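Local coordinates for synaptic vesicle glycoprotein 2C (Homo sapiens, PDB 4JRA) that is a synaptic vesicle membrane glycoprotein whose luminal domain is recognised by botulinum neurotoxin A as a protein receptor on neurons, at residues C97-I100 with D101-F104. Residues are numbered along the deposited sequence; the frame is centred on the assembly and turned at random.
Sequences CTFI and DTVF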
loop_
_atom_site.group_PDB
_atom_site.type_symbol
_atom_site.label_atom_id
_atom_site.label_comp_id
_atom_site.label_asym_id
_atom_site.label_seq_id
_atom_site.Cartn_x
_atom_site.Cartn_y
_atom_site.Cartn_z
ATOM N N CYS D 97 -28.608 2.879 -8.813
ATOM C CA CYS D 97 -28.265 3.070 -7.387
ATOM C C CYS D 97 -26.757 3.266 -7.243
ATOM O O CYS D 97 -25.981 2.604 -7.913
ATOM C CB CYS D 97 -28.694 1.880 -6.522
ATOM S SG CYS D 97 -30.451 1.658 -6.316
ATOM N N THR D 98 -26.345 4.188 -6.383
ATOM C CA THR D 98 -24.942 4.327 -6.072
ATOM C C THR D 98 -24.749 3.706 -4.697
ATOM O O THR D 98 -25.495 3.988 -3.774
ATOM C CB THR D 98 -24.458 5.806 -6.085
ATOM O OG1 THR D 98 -25.100 6.536 -5.054
ATOM C CG2 THR D 98 -24.772 6.470 -7.396
ATOM N N PHE D 99 -23.766 2.828 -4.574
ATOM C CA PHE D 99 -23.426 2.261 -3.288
ATOM C C PHE D 99 -22.088 2.848 -2.880
ATOM O O PHE D 99 -21.156 2.836 -3.662
ATOM C CB PHE D 99 -23.349 0.744 -3.391
ATOM C CG PHE D 99 -24.685 0.080 -3.603
ATOM C CD1 PHE D 99 -25.162 -0.147 -4.871
ATOM C CD2 PHE D 99 -25.446 -0.340 -2.532
ATOM C CE1 PHE D 99 -26.392 -0.765 -5.072
ATOM C CE2 PHE D 99 -26.667 -0.956 -2.730
ATOM C CZ PHE D 99 -27.144 -1.164 -4.002
ATOM N N ILE D 100 -21.992 3.377 -1.666
ATOM C CA ILE D 100 -20.743 3.960 -1.194
ATOM C C ILE D 100 -20.309 3.364 0.135
ATOM O O ILE D 100 -21.069 3.350 1.097
ATOM C CB ILE D 100 -20.870 5.477 -1.020
ATOM C CG1 ILE D 100 -21.320 6.119 -2.336
ATOM C CG2 ILE D 100 -19.542 6.068 -0.538
ATOM C CD1 ILE D 100 -21.471 7.623 -2.257
ATOM N N ASP D 101 -19.079 2.876 0.175
ATOM C CA ASP D 101 -18.474 2.404 1.407
ATOM C C ASP D 101 -19.263 1.245 2.037
ATOM O O ASP D 101 -19.160 1.004 3.260
ATOM C CB ASP D 101 -18.326 3.576 2.394
ATOM C CG ASP D 101 -17.325 4.639 1.919
ATOM O OD1 ASP D 101 -16.593 4.388 0.941
ATOM O OD2 ASP D 101 -17.257 5.732 2.531
ATOM N N THR D 102 -20.033 0.520 1.214
ATOM C CA THR D 102 -20.856 -0.595 1.723
ATOM C C THR D 102 -20.241 -1.984 1.486
ATOM O O THR D 102 -19.485 -2.209 0.561
ATOM C CB THR D 102 -22.328 -0.563 1.198
ATOM O OG1 THR D 102 -22.436 -1.259 -0.043
ATOM C CG2 THR D 102 -22.813 0.846 1.012
ATOM N N VAL D 103 -20.573 -2.907 2.374
ATOM C CA VAL D 103 -20.109 -4.280 2.316
ATOM C C VAL D 103 -21.265 -5.224 1.923
ATOM O O VAL D 103 -22.397 -5.093 2.402
ATOM C CB VAL D 103 -19.542 -4.677 3.684
ATOM C CG1 VAL D 103 -19.056 -6.125 3.686
ATOM C CG2 VAL D 103 -18.406 -3.730 4.049
ATOM N N PHE D 104 -20.965 -6.157 1.028
ATOM C CA PHE D 104 -21.864 -7.256 0.671
ATOM C C PHE D 104 -21.207 -8.534 1.159
ATOM O O PHE D 104 -20.201 -8.968 0.590
ATOM C CB PHE D 104 -22.051 -7.292 -0.842
ATOM C CG PHE D 104 -22.482 -5.971 -1.413
ATOM C CD1 PHE D 104 -21.548 -5.010 -1.763
ATOM C CD2 PHE D 104 -23.822 -5.667 -1.558
ATOM C CE1 PHE D 104 -21.941 -3.795 -2.262
ATOM C CE2 PHE D 104 -24.210 -4.443 -2.066
ATOM C CZ PHE D 104 -23.263 -3.510 -2.413
#
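Phe99 and Phe104 meet inside a turn of the chain as a T-shaped pair, the edge of the Phe104 ring directed at a face of Phe99 with the planes at 69°. The centroids of the two rings are 5.5 Å apart. Phe99 can be followed outward from its backbone. Phe99 CB lies 4.0 Å from Thr102 OG1. At the next atom, Phe99 CG, the neighbour is already CZ of Phe104, again at 4.0 Å. Phe99 CD2 then meets both partners: Phe104 CZ, 3.9 Å from it and poised above the ring plane toward the rim, and Thr102 OG1, which approaches obliquely. The CB bond of Phe99 points inward, and a chi1 of -70°, with CG anti to the carbonyl carbon, brings the ring's face to the Phe104 edge; the ring also stacks on Phe79 and forms an edge-to-face pair with Phe94. Phenylalanines recurring at five-residue intervals, as at Phe94, Phe99 and Phe104, mark the pentapeptide-repeat fold, a right-handed quadrilateral beta-helix. Here strand 98-100 ends one side of a coil and 103-105 begins the next, so the two rings come from adjoining walls; Phe104 also stacks with Phe124 in the following coil. The corner itself is made at Asp101, whose backbone adopts the left-handed helical conformation. Thr102 turns back inward, its CG2 pressed to 3.1 Å from the carbonyl O of Ile100. A chi1 of 88° sets its OG1 between backbone N and carbonyl carbon, beside Phe99, where the hydroxyl is buried without a hydrogen-bonding partner in the model. On the outer side of the bend, the methyl CG2 of Ile100 rests 3.6 Å from the carboxylate carbon CG of Asp101, and this aspartate in turn packs against a basic side chain on the chain of another protein in the assembly.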